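Local atomic coordinates of penicillin-binding protein A (Mycobacterium tuberculosis, PDB entry 3UN7), a protein that probably cross-links the peptidoglycan of the cell wall as a penicillin-binding D,D-transpeptidase and contributes to the regulation of cell length. Residues L229-G234 with C253-V258; E212-A217 with V243-A248; R21-I26 with P77-S82; L33-A38 with L46-N51. All coordinates share one frame; numbering follows the deposited sequence.

Contact 1 (L229-G234 with C253-V258)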
loop_
_atom_site.group_PDB
_atom_site.type_symbol
_atom_site.label_atom_id
_atom_site.label_comp_id
_atom_site.label_asym_id
_atom_site.label_seq_id
_atom_site.Cartn_x
_atom_site.Cartn_y
_atom_site.Cartn_z
ATOM N N LEU A 229 -5.923 -4.767 -27.851
ATOM C CA LEU A 229 -5.042 -5.040 -26.748
ATOM C C LEU A 229 -4.228 -6.266 -27.105
ATOM O O LEU A 229 -4.725 -7.180 -27.770
ATOM C CB LEU A 229 -5.840 -5.230 -25.459
ATOM C CG LEU A 229 -6.023 -4.020 -24.523
ATOM C CD1 LEU A 229 -5.966 -2.655 -25.233
ATOM C CD2 LEU A 229 -7.307 -4.138 -23.702
ATOM N N GLU A 230 -2.961 -6.252 -26.706
ATOM C CA GLU A 230 -2.066 -7.358 -26.977
ATOM C C GLU A 230 -1.481 -7.909 -25.686
ATOM O O GLU A 230 -1.463 -7.223 -24.664
ATOM C CB GLU A 230 -0.959 -6.945 -27.960
ATOM C CG GLU A 230 0.153 -6.070 -27.383
ATOM C CD GLU A 230 1.444 -6.116 -28.200
ATOM O OE1 GLU A 230 2.491 -5.696 -27.663
ATOM O OE2 GLU A 230 1.424 -6.575 -29.367
ATOM N N ASN A 231 -1.033 -9.158 -25.745
ATOM C CA ASN A 231 -0.335 -9.782 -24.635
ATOM C C ASN A 231 1.015 -9.105 -24.481
ATOM O O ASN A 231 1.616 -8.667 -25.461
ATOM C CB ASN A 231 -0.119 -11.279 -24.894
ATOM C CG ASN A 231 -1.377 -12.111 -24.690
ATOM O OD1 ASN A 231 -2.348 -11.665 -24.080
ATOM N ND2 ASN A 231 -1.354 -13.341 -25.200
ATOM N N TYR A 232 1.471 -8.994 -23.245
ATOM C CA TYR A 232 2.807 -8.490 -22.972
ATOM C C TYR A 232 3.831 -9.285 -23.792
ATOM O O TYR A 232 3.819 -10.520 -23.798
ATOM C CB TYR A 232 3.086 -8.578 -21.476
ATOM C CG TYR A 232 4.543 -8.523 -21.106
ATOM C CD1 TYR A 232 5.273 -7.341 -21.233
ATOM C CD2 TYR A 232 5.190 -9.653 -20.618
ATOM C CE1 TYR A 232 6.620 -7.290 -20.889
ATOM C CE2 TYR A 232 6.529 -9.615 -20.276
ATOM C CZ TYR A 232 7.242 -8.435 -20.408
ATOM O OH TYR A 232 8.573 -8.408 -20.065
ATOM N N GLY A 233 4.686 -8.569 -24.514
ATOM C CA GLY A 233 5.668 -9.200 -25.396
ATOM C C GLY A 233 5.127 -9.643 -26.744
ATOM O O GLY A 233 5.891 -10.103 -27.598
ATOM N N GLY A 234 3.815 -9.517 -26.936
ATOM C CA GLY A 234 3.159 -9.878 -28.196
ATOM C C GLY A 234 3.088 -11.361 -28.539
ATOM O O GLY A 234 2.859 -11.729 -29.697
ATOM N N CYS A 253 -1.967 -13.654 -19.059
ATOM C CA CYS A 253 -2.155 -13.359 -20.478
ATOM C C CYS A 253 -3.261 -12.331 -20.640
ATOM O O CYS A 253 -4.395 -12.588 -20.270
ATOM C CB CYS A 253 -2.489 -14.639 -21.244
ATOM S SG CYS A 253 -1.185 -15.893 -21.160
ATOM N N ASN A 254 -2.926 -11.171 -21.198
ATOM C CA ASN A 254 -3.878 -10.055 -21.316
ATOM C C ASN A 254 -5.170 -10.346 -22.065
ATOM O O ASN A 254 -6.250 -9.950 -21.632
ATOM C CB ASN A 254 -3.212 -8.836 -21.960
ATOM C CG ASN A 254 -2.246 -8.133 -21.028
ATOM O OD1 ASN A 254 -2.382 -8.188 -19.798
ATOM N ND2 ASN A 254 -1.260 -7.462 -21.612
ATOM N N THR A 255 -5.056 -10.998 -23.214
ATOM C CA THR A 255 -6.214 -11.152 -24.097
ATOM C C THR A 255 -7.291 -12.064 -23.490
ATOM O O THR A 255 -8.493 -11.824 -23.656
ATOM C CB THR A 255 -5.792 -11.609 -25.508
ATOM O OG1 THR A 255 -5.133 -12.872 -25.430
ATOM C CG2 THR A 255 -4.844 -10.579 -26.134
ATOM N N ALA A 256 -6.843 -13.084 -22.765
ATOM C CA ALA A 256 -7.719 -13.953 -21.993
ATOM C C ALA A 256 -8.524 -13.202 -20.931
ATOM O O ALA A 256 -9.691 -13.510 -20.715
ATOM C CB ALA A 256 -6.913 -15.082 -21.351
ATOM N N PHE A 257 -7.909 -12.226 -20.260
ATOM C CA PHE A 257 -8.640 -11.434 -19.269
ATOM C C PHE A 257 -9.516 -10.330 -19.873
ATOM O O PHE A 257 -10.543 -9.960 -19.295
ATOM C CB PHE A 257 -7.704 -10.943 -18.169
ATOM C CG PHE A 257 -7.311 -12.040 -17.238
ATOM C CD1 PHE A 257 -8.136 -12.374 -16.172
ATOM C CD2 PHE A 257 -6.177 -12.809 -17.483
ATOM C CE1 PHE A 257 -7.811 -13.423 -15.322
ATOM C CE2 PHE A 257 -5.848 -13.862 -16.641
ATOM C CZ PHE A 257 -6.673 -14.168 -15.553
ATOM N N VAL A 258 -9.123 -9.823 -21.037
ATOM C CA VAL A 258 -9.982 -8.902 -21.784
ATOM C C VAL A 258 -11.265 -9.664 -22.136
ATOM O O VAL A 258 -12.379 -9.204 -21.855
ATOM C CB VAL A 258 -9.269 -8.366 -23.057
ATOM C CG1 VAL A 258 -10.248 -7.624 -23.977
ATOM C CG2 VAL A 258 -8.112 -7.447 -22.659
HETATM O O HOH W 1 -0.106 -10.542 -21.333
#
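Asn231 and Asn254 bring the two backbones within 4.9 Å, CA to CA, where the chain leaving strand 228-230 passes the first turn of helix 254-264. Two asparagine side chains reach across in opposite directions. OD1 of Asn231 accepts from the backbone N of Thr255 (2.9 Å), which lies almost straight out from the CG-OD1 bond of Asn231; the first helical turn cannot satisfy this amide from within. The two side chains cross at about a right angle, with CG2 of Thr255 3.4 Å from OD1 of Asn231. In return, ND2 of Asn254 donates to O of Glu230 (3.1 Å, 167°), which lies close to the Asn254 amide plane and receives the bond on a lone pair. That bond fixes the rotation of the amide, whose OD1 accepts a hydrogen bond from NZ of Lys196, close to Ser193, by similarity the acylated nucleophile; the position of Asn254 is consistent with the asparagine of the SxN motif of this family. One water accepts from N of Tyr232 and N of Asn254, giving the first helical N-H a partner. The Leu229 and Val258 side chains meet at a slant, CD2 of Leu229 3.6 Å from CG2 of Val258. Ile220 of strand 219-221 packs on Leu229, Thr255 and Val258, Phe257 lies against helices 196-205 and 245-251, and a disulfide ties Cys253, the N-cap residue, to Cys237.

Contact 2 (E212-A217 with V243-A248)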
loop_
_atom_site.group_PDB
_atom_site.type_symbol
_atom_site.label_atom_id
_atom_site.label_comp_id
_atom_site.label_asym_id
_atom_site.label_seq_id
_atom_site.Cartn_x
_atom_site.Cartn_y
_atom_site.Cartn_z
ATOM N N GLU A 212 -11.991 -23.645 -17.390
ATOM C CA GLU A 212 -12.666 -23.249 -18.613
ATOM C C GLU A 212 -11.711 -22.527 -19.556
ATOM O O GLU A 212 -10.735 -21.904 -19.123
ATOM C CB GLU A 212 -13.906 -22.396 -18.331
ATOM C CG GLU A 212 -13.602 -20.980 -17.873
ATOM C CD GLU A 212 -14.496 -19.964 -18.543
ATOM O OE1 GLU A 212 -14.946 -20.214 -19.697
ATOM O OE2 GLU A 212 -14.740 -18.914 -17.921
ATOM N N GLN A 213 -12.024 -22.600 -20.844
ATOM C CA GLN A 213 -11.077 -22.247 -21.891
ATOM C C GLN A 213 -11.259 -20.820 -22.393
ATOM O O GLN A 213 -12.372 -20.409 -22.704
ATOM C CB GLN A 213 -11.185 -23.260 -23.043
ATOM C CG GLN A 213 -10.836 -24.701 -22.615
ATOM C CD GLN A 213 -9.385 -24.845 -22.192
ATOM O OE1 GLN A 213 -9.090 -25.220 -21.054
ATOM N NE2 GLN A 213 -8.470 -24.514 -23.100
ATOM N N LEU A 214 -10.154 -20.073 -22.448
ATOM C CA LEU A 214 -10.154 -18.697 -22.950
ATOM C C LEU A 214 -9.110 -18.527 -24.046
ATOM O O LEU A 214 -8.150 -19.306 -24.129
ATOM C CB LEU A 214 -9.860 -17.705 -21.819
ATOM C CG LEU A 214 -10.730 -17.781 -20.570
ATOM C CD1 LEU A 214 -10.046 -17.045 -19.394
ATOM C CD2 LEU A 214 -12.089 -17.214 -20.862
ATOM N N THR A 215 -9.276 -17.485 -24.856
ATOM C CA THR A 215 -8.374 -17.235 -25.981
ATOM C C THR A 215 -6.904 -17.164 -25.566
ATOM O O THR A 215 -6.560 -16.611 -24.518
ATOM C CB THR A 215 -8.764 -15.982 -26.809
ATOM O OG1 THR A 215 -7.839 -15.833 -27.889
ATOM C CG2 THR A 215 -8.756 -14.708 -25.960
ATOM N N ALA A 216 -6.057 -17.766 -26.396
ATOM C CA ALA A 216 -4.618 -17.710 -26.225
ATOM C C ALA A 216 -4.017 -16.721 -27.221
ATOM O O ALA A 216 -2.802 -16.541 -27.251
ATOM C CB ALA A 216 -4.010 -19.098 -26.412
ATOM N N ALA A 217 -4.881 -16.076 -28.011
ATOM C CA ALA A 217 -4.485 -15.154 -29.089
ATOM C C ALA A 217 -3.577 -14.027 -28.609
ATOM O O ALA A 217 -3.804 -13.486 -27.533
ATOM C CB ALA A 217 -5.733 -14.570 -29.796
ATOM N N VAL A 243 -6.474 -21.529 -23.658
ATOM C CA VAL A 243 -5.856 -21.987 -22.408
ATOM C C VAL A 243 -6.886 -21.908 -21.286
ATOM O O VAL A 243 -7.855 -21.155 -21.380
ATOM C CB VAL A 243 -4.606 -21.156 -21.991
ATOM C CG1 VAL A 243 -3.398 -21.445 -22.919
ATOM C CG2 VAL A 243 -4.928 -19.675 -21.932
ATOM N N SER A 244 -6.667 -22.690 -20.233
ATOM C CA SER A 244 -7.524 -22.646 -19.059
ATOM C C SER A 244 -7.397 -21.289 -18.371
ATOM O O SER A 244 -6.351 -20.643 -18.448
ATOM C CB SER A 244 -7.142 -23.759 -18.084
ATOM O OG SER A 244 -5.891 -23.484 -17.462
ATOM N N LEU A 245 -8.467 -20.865 -17.701
ATOM C CA LEU A 245 -8.435 -19.684 -16.845
ATOM C C LEU A 245 -7.231 -19.750 -15.895
ATOM O O LEU A 245 -6.514 -18.770 -15.762
ATOM C CB LEU A 245 -9.758 -19.549 -16.068
ATOM C CG LEU A 245 -10.095 -18.282 -15.264
ATOM C CD1 LEU A 245 -11.612 -18.131 -15.127
ATOM C CD2 LEU A 245 -9.455 -18.332 -13.906
ATOM N N ARG A 246 -6.993 -20.894 -15.257
ATOM C CA ARG A 246 -5.829 -21.025 -14.363
ATOM C C ARG A 246 -4.524 -20.708 -15.093
ATOM O O ARG A 246 -3.681 -19.961 -14.582
ATOM C CB ARG A 246 -5.749 -22.413 -13.699
ATOM C CG ARG A 246 -4.464 -22.634 -12.869
ATOM C CD ARG A 246 -3.512 -23.694 -13.478
ATOM N NE ARG A 246 -2.105 -23.555 -13.066
ATOM C CZ ARG A 246 -1.679 -23.494 -11.802
ATOM N NH1 ARG A 246 -2.537 -23.540 -10.785
ATOM N NH2 ARG A 246 -0.380 -23.370 -11.546
ATOM N N GLU A 247 -4.350 -21.297 -16.272
ATOM C CA GLU A 247 -3.144 -21.068 -17.045
ATOM C C GLU A 247 -2.988 -19.582 -17.403
ATOM O O GLU A 247 -1.911 -19.018 -17.220
ATOM C CB GLU A 247 -3.121 -21.952 -18.292
ATOM C CG GLU A 247 -1.764 -22.010 -18.970
ATOM C CD GLU A 247 -1.654 -23.125 -20.000
ATOM O OE1 GLU A 247 -2.650 -23.407 -20.704
ATOM O OE2 GLU A 247 -0.560 -23.717 -20.103
ATOM N N ALA A 248 -4.064 -18.958 -17.884
ATOM C CA ALA A 248 -4.048 -17.530 -18.228
ATOM C C ALA A 248 -3.672 -16.667 -17.022
ATOM O O ALA A 248 -2.928 -15.687 -17.154
ATOM C CB ALA A 248 -5.398 -17.088 -18.783
#
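Leu214 and Val243 exchange a pair of backbone hydrogen bonds, N of Leu214 to O of Val243 at 2.8 Å (173°) and N of Val243 to O of Leu214 also at 2.8 Å. Two residues away on each segment, N of Leu245 donates to O of Glu212 over 2.9 Å in a more bent bond, 142°, which carries the pairing into the start of helix 245-251. CA of Ser244 adds a C-H contact to the same Glu212 oxygen, 3.3 Å away. This is a small two-stranded antiparallel sheet of the transpeptidase domain whose second strand runs straight into a helix. OG of Ser244, placed between backbone N and carbonyl carbon (chi1 71°), takes the N-H of Glu247 at 2.9 Å and caps that helix. On the other strand, OG of Thr215 accepts from N of Ala217, an ST turn at the strand end. Beyond the backbone bonds, Leu214 and Leu245 run alongside each other in the same direction, CD1 of Leu214 meeting CB of Leu245 at 4.2 Å, while Gln259 and Arg263 of helix 254-264 also touch Leu214. CB of Ala216 approaches CG1 of Val243 at 4.3 Å, and both residues pack against Cys237.

Contact 3 (R21-I26 with P77-S82)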
loop_
_atom_site.group_PDB
_atom_site.type_symbol
_atom_site.label_atom_id
_atom_site.label_comp_id
_atom_site.label_asym_id
_atom_site.label_seq_id
_atom_site.Cartn_x
_atom_site.Cartn_y
_atom_site.Cartn_z
ATOM N N ARG A 21 6.113 22.852 26.467
ATOM C CA ARG A 21 5.887 21.595 27.181
ATOM C C ARG A 21 6.366 20.394 26.363
ATOM O O ARG A 21 6.416 20.458 25.128
ATOM C CB ARG A 21 4.391 21.438 27.507
ATOM C CG ARG A 21 3.842 22.485 28.471
ATOM C CD ARG A 21 2.324 22.359 28.599
ATOM N NE ARG A 21 1.620 23.438 27.899
ATOM C CZ ARG A 21 1.140 23.367 26.662
ATOM N NH1 ARG A 21 1.282 22.262 25.934
ATOM N NH2 ARG A 21 0.519 24.419 26.146
ATOM N N GLN A 22 6.727 19.311 27.055
ATOM C CA GLN A 22 7.306 18.144 26.400
ATOM C C GLN A 22 6.275 17.310 25.648
ATOM O O GLN A 22 5.474 16.599 26.249
ATOM C CB GLN A 22 8.101 17.257 27.369
ATOM C CG GLN A 22 8.862 16.148 26.625
ATOM C CD GLN A 22 9.890 15.422 27.477
ATOM O OE1 GLN A 22 9.722 15.262 28.688
ATOM N NE2 GLN A 22 10.973 14.983 26.840
ATOM N N ARG A 23 6.321 17.407 24.327
ATOM C CA ARG A 23 5.460 16.627 23.438
ATOM C C ARG A 23 5.808 15.154 23.586
ATOM O O ARG A 23 6.965 14.804 23.814
ATOM C CB ARG A 23 5.677 17.083 22.000
ATOM C CG ARG A 23 4.793 16.415 20.962
ATOM C CD ARG A 23 4.966 17.138 19.636
ATOM N NE ARG A 23 4.115 16.596 18.582
ATOM C CZ ARG A 23 2.850 16.930 18.389
ATOM N NH1 ARG A 23 2.254 17.812 19.199
ATOM N NH2 ARG A 23 2.175 16.377 17.387
ATOM N N GLY A 24 4.807 14.295 23.476
ATOM C CA GLY A 24 5.017 12.867 23.662
ATOM C C GLY A 24 5.621 12.205 22.451
ATOM O O GLY A 24 5.876 12.863 21.433
ATOM N N GLN A 25 5.825 10.892 22.558
ATOM C CA GLN A 25 6.581 10.116 21.570
ATOM C C GLN A 25 5.682 9.344 20.614
ATOM O O GLN A 25 4.586 8.908 20.986
ATOM C CB GLN A 25 7.467 9.076 22.280
ATOM C CG GLN A 25 8.345 9.624 23.388
ATOM C CD GLN A 25 8.981 8.535 24.229
ATOM O OE1 GLN A 25 8.460 7.418 24.337
ATOM N NE2 GLN A 25 10.111 8.854 24.833
ATOM N N ILE A 26 6.167 9.151 19.391
ATOM C CA ILE A 26 5.553 8.197 18.451
ATOM C C ILE A 26 6.486 7.002 18.400
ATOM O O ILE A 26 7.675 7.176 18.160
ATOM C CB ILE A 26 5.392 8.807 17.048
ATOM C CG1 ILE A 26 4.518 10.072 17.117
ATOM C CG2 ILE A 26 4.833 7.756 16.054
ATOM C CD1 ILE A 26 4.398 10.839 15.780
ATOM N N PRO A 77 -3.637 15.963 19.827
ATOM C CA PRO A 77 -4.129 16.167 21.194
ATOM C C PRO A 77 -3.497 15.230 22.227
ATOM O O PRO A 77 -3.264 15.635 23.368
ATOM C CB PRO A 77 -5.629 15.898 21.074
ATOM C CG PRO A 77 -5.951 16.080 19.620
ATOM C CD PRO A 77 -4.734 15.546 18.926
ATOM N N ILE A 78 -3.219 13.991 21.835
ATOM C CA ILE A 78 -2.516 13.056 22.715
ATOM C C ILE A 78 -1.057 13.503 22.883
ATOM O O ILE A 78 -0.544 13.614 24.013
ATOM C CB ILE A 78 -2.627 11.594 22.194
ATOM C CG1 ILE A 78 -4.063 11.068 22.407
ATOM C CG2 ILE A 78 -1.580 10.666 22.848
ATOM C CD1 ILE A 78 -4.400 10.677 23.855
ATOM N N LEU A 79 -0.405 13.801 21.761
ATOM C CA LEU A 79 1.017 14.118 21.798
ATOM C C LEU A 79 1.307 15.420 22.522
ATOM O O LEU A 79 2.309 15.519 23.236
ATOM C CB LEU A 79 1.622 14.124 20.380
ATOM C CG LEU A 79 1.588 12.745 19.722
ATOM C CD1 LEU A 79 1.809 12.856 18.229
ATOM C CD2 LEU A 79 2.651 11.858 20.360
ATOM N N ASN A 80 0.443 16.416 22.342
ATOM C CA ASN A 80 0.613 17.683 23.056
ATOM C C ASN A 80 -0.042 17.721 24.447
ATOM O O ASN A 80 0.118 18.693 25.184
ATOM C CB ASN A 80 0.232 18.900 22.185
ATOM C CG ASN A 80 -1.266 19.044 21.964
ATOM O OD1 ASN A 80 -2.067 18.647 22.797
ATOM N ND2 ASN A 80 -1.650 19.645 20.827
ATOM N N GLY A 81 -0.753 16.657 24.804
ATOM C CA GLY A 81 -1.326 16.512 26.149
ATOM C C GLY A 81 -2.637 17.243 26.408
ATOM O O GLY A 81 -3.076 17.320 27.549
ATOM N N SER A 82 -3.270 17.771 25.352
ATOM C CA SER A 82 -4.534 18.503 25.492
ATOM C C SER A 82 -5.764 17.596 25.359
ATOM O O SER A 82 -6.893 18.034 25.604
ATOM C CB SER A 82 -4.610 19.650 24.480
ATOM O OG SER A 82 -4.523 19.153 23.155
#
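The carbonyl O of Leu79, at the end of helix 76-79, is held by the N-terminal chain: N of Gly24 donates to it at 2.8 Å (165°), and CA of Arg23 adds a C-H contact to the same Leu79 oxygen at 3.3 Å. The Arg23 side chain then runs out over the helix end. With CG anti to the backbone N (chi1 -177°) and the chain extended as far as NE, its guanidinium arrives above Leu79, whose CB sits 3.6 Å below the guanidinium plane, beneath its centre. NH2 of Arg23 reaches CD1 of Leu79 at 3.6 Å, and NH1 of Arg23 passes CB of Asn80 at 3.8 Å. The Leu79 and Ile26 side chains cross at about a right angle, CD1 of Leu79 4.0 Å from CG1 of Ile26; CD2 of Leu79 lies 3.6 Å from O of Gln25. Just past the helix, OD1 of Asn80 accepts from N of Ser82 in an Asx turn, and Gly81 between them takes a positive phi that suits glycine. Arg23 forms salt bridges with Glu72 through NE and with Asp76 through NH1, and a cation-pi contact with Tyr62. A buried guanidinium is thus oriented by carboxylates while one face rests on the Leu79 side chain; the acidic groups probably offset the cost of burying its charge, and they link residues 21-26 to helices 70-74 and 76-79.

Contact 4 (L33-A38 with L46-N51)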
loop_
_atom_site.group_PDB
_atom_site.type_symbol
_atom_site.label_atom_id
_atom_site.label_comp_id
_atom_site.label_asym_id
_atom_site.label_seq_id
_atom_site.Cartn_x
_atom_site.Cartn_y
_atom_site.Cartn_z
ATOM N N LEU A 33 10.195 6.860 17.051
ATOM C CA LEU A 33 10.130 7.387 15.702
ATOM C C LEU A 33 10.161 8.897 15.746
ATOM O O LEU A 33 10.668 9.520 14.828
ATOM C CB LEU A 33 8.836 6.942 15.005
ATOM C CG LEU A 33 8.491 5.444 14.941
ATOM C CD1 LEU A 33 7.387 5.237 13.900
ATOM C CD2 LEU A 33 9.721 4.577 14.620
ATOM N N ALA A 34 9.562 9.477 16.793
ATOM C CA ALA A 34 9.534 10.922 16.975
ATOM C C ALA A 34 9.529 11.235 18.465
ATOM O O ALA A 34 8.837 10.566 19.240
ATOM C CB ALA A 34 8.309 11.578 16.256
ATOM N N TYR A 35 10.331 12.219 18.865
ATOM C CA TYR A 35 10.442 12.614 20.274
ATOM C C TYR A 35 10.873 14.090 20.391
ATOM O O TYR A 35 11.272 14.709 19.409
ATOM C CB TYR A 35 11.364 11.655 21.070
ATOM C CG TYR A 35 12.839 11.658 20.695
ATOM C CD1 TYR A 35 13.327 10.820 19.691
ATOM C CD2 TYR A 35 13.757 12.463 21.378
ATOM C CE1 TYR A 35 14.688 10.801 19.359
ATOM C CE2 TYR A 35 15.114 12.449 21.039
ATOM C CZ TYR A 35 15.567 11.620 20.037
ATOM O OH TYR A 35 16.915 11.604 19.710
ATOM N N SER A 36 10.752 14.661 21.582
ATOM C CA SER A 36 11.074 16.052 21.770
ATOM C C SER A 36 12.157 16.146 22.822
ATOM O O SER A 36 12.121 15.427 23.821
ATOM C CB SER A 36 9.843 16.856 22.193
ATOM O OG SER A 36 8.938 16.987 21.123
ATOM N N VAL A 37 13.110 17.041 22.586
ATOM C CA VAL A 37 14.223 17.255 23.531
ATOM C C VAL A 37 14.190 18.672 24.060
ATOM O O VAL A 37 14.003 19.615 23.296
ATOM C CB VAL A 37 15.584 17.014 22.826
ATOM C CG1 VAL A 37 16.763 17.337 23.746
ATOM C CG2 VAL A 37 15.672 15.591 22.358
ATOM N N ALA A 38 14.396 18.821 25.368
ATOM C CA ALA A 38 14.504 20.127 25.998
ATOM C C ALA A 38 15.749 20.845 25.490
ATOM O O ALA A 38 16.849 20.307 25.551
ATOM C CB ALA A 38 14.575 19.981 27.511
ATOM N N LEU A 46 12.596 20.820 21.123
ATOM C CA LEU A 46 12.873 20.560 19.717
ATOM C C LEU A 46 12.438 19.149 19.331
ATOM O O LEU A 46 12.774 18.195 20.021
ATOM C CB LEU A 46 14.353 20.772 19.383
ATOM C CG LEU A 46 14.788 20.385 17.957
ATOM C CD1 LEU A 46 14.328 21.442 16.956
ATOM C CD2 LEU A 46 16.304 20.204 17.904
ATOM N N ARG A 47 11.698 19.033 18.227
ATOM C CA ARG A 47 11.219 17.737 17.750
ATOM C C ARG A 47 12.333 17.057 16.986
ATOM O O ARG A 47 12.966 17.691 16.124
ATOM C CB ARG A 47 9.999 17.915 16.836
ATOM C CG ARG A 47 9.144 16.674 16.648
ATOM C CD ARG A 47 8.552 16.219 17.968
ATOM N NE ARG A 47 7.542 15.172 17.840
ATOM C CZ ARG A 47 7.117 14.421 18.855
ATOM N NH1 ARG A 47 7.634 14.581 20.070
ATOM N NH2 ARG A 47 6.156 13.507 18.665
ATOM N N VAL A 48 12.548 15.770 17.273
ATOM C CA VAL A 48 13.633 14.994 16.662
ATOM C C VAL A 48 13.086 13.718 16.016
ATOM O O VAL A 48 12.244 13.038 16.606
ATOM C CB VAL A 48 14.736 14.656 17.700
ATOM C CG1 VAL A 48 15.878 13.854 17.055
ATOM C CG2 VAL A 48 15.304 15.944 18.295
ATOM N N TYR A 49 13.564 13.414 14.812
ATOM C CA TYR A 49 13.146 12.231 14.050
ATOM C C TYR A 49 14.418 11.454 13.789
ATOM O O TYR A 49 15.168 11.817 12.877
ATOM C CB TYR A 49 12.485 12.654 12.720
ATOM C CG TYR A 49 11.277 13.537 12.946
ATOM C CD1 TYR A 49 11.402 14.921 13.035
ATOM C CD2 TYR A 49 10.004 12.977 13.112
ATOM C CE1 TYR A 49 10.281 15.736 13.254
ATOM C CE2 TYR A 49 8.892 13.780 13.363
ATOM C CZ TYR A 49 9.037 15.148 13.430
ATOM O OH TYR A 49 7.925 15.923 13.651
ATOM N N PRO A 50 14.692 10.419 14.605
ATOM C CA PRO A 50 16.002 9.735 14.523
ATOM C C PRO A 50 16.232 8.821 13.311
ATOM O O PRO A 50 17.383 8.505 13.019
ATOM C CB PRO A 50 16.067 8.932 15.834
ATOM C CG PRO A 50 14.654 8.629 16.160
ATOM C CD PRO A 50 13.850 9.852 15.677
ATOM N N ASN A 51 15.173 8.400 12.613
ATOM C CA ASN A 51 15.350 7.685 11.344
ATOM C C ASN A 51 14.414 8.335 10.322
ATOM O O ASN A 51 13.427 7.717 9.872
ATOM C CB ASN A 51 15.089 6.178 11.509
ATOM C CG ASN A 51 15.677 5.350 10.379
ATOM O OD1 ASN A 51 16.143 5.888 9.370
ATOM N ND2 ASN A 51 15.679 4.023 10.552
HETATM O O HOH W 2 12.167 8.881 12.715
#
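The beta hairpin of strands 31-38 and 45-48 is joined here, with Tyr35 opposite Val48 and Val37 opposite Leu46 as hydrogen-bonded antiparallel pairs. Tyr35 O takes the N-H of Val48 at 2.7 Å, and N of Val37 donates to O of Leu46 at 2.8 Å. On the face that carries these four side chains, Val48 runs beside the Tyr35 side chain and sets CB over one face of its ring, toward the rim: a CH-pi contact, 4.1 Å from CB to the centroid and 16° off the normal. CG of Pro50 meets the ring at its edge, 3.9 Å from CE1 of Tyr35. Strand 45-48 is outermost within this chain in a mixed sheet; strand 31-38 pairs on its other side with strand 26-28, where Leu33 and Ala34 both face Ile26 in a classic beta bulge. The opposite face carries Ser36 and Arg47. Arg47, bent at chi2 (62°), folds its guanidinium over the Ala34-Tyr35 peptide, and its NH1 donates to OG of Ser36 (2.9 Å), tilted 19° from the guanidinium plane. Arg47 NH1 also bonds Gly24 O, and its NE bridges to Glu72. CB of Ala34 rests on CE2 of Tyr49 at 3.7 Å. A water links O of Leu33 to N of Asn51.

Overall arrangement
From the N terminus, residues 21-26 open contact 3, which closes only at 77-82; contact 4, the hairpin 33-38 with 46-51, falls wholly within that span. The two adjoin, Ile26 O lying 2.8 Å from Leu33 N, and Glu72 serves arginines of both. Together they join strands 26-28, 31-38 and 45-48 of a mixed sheet to helix 76-79. Much later the transpeptidase domain holds an interlocked pair: contact 2 opens at 212-217, contact 1 at 229-234, then contact 2 closes at 243-248 before contact 1 does at 253-258. Their loops therefore cross, and they touch where Thr255 OG1 meets Ala217 O. Centres of contacts 1 and 3 are about 54 Å apart.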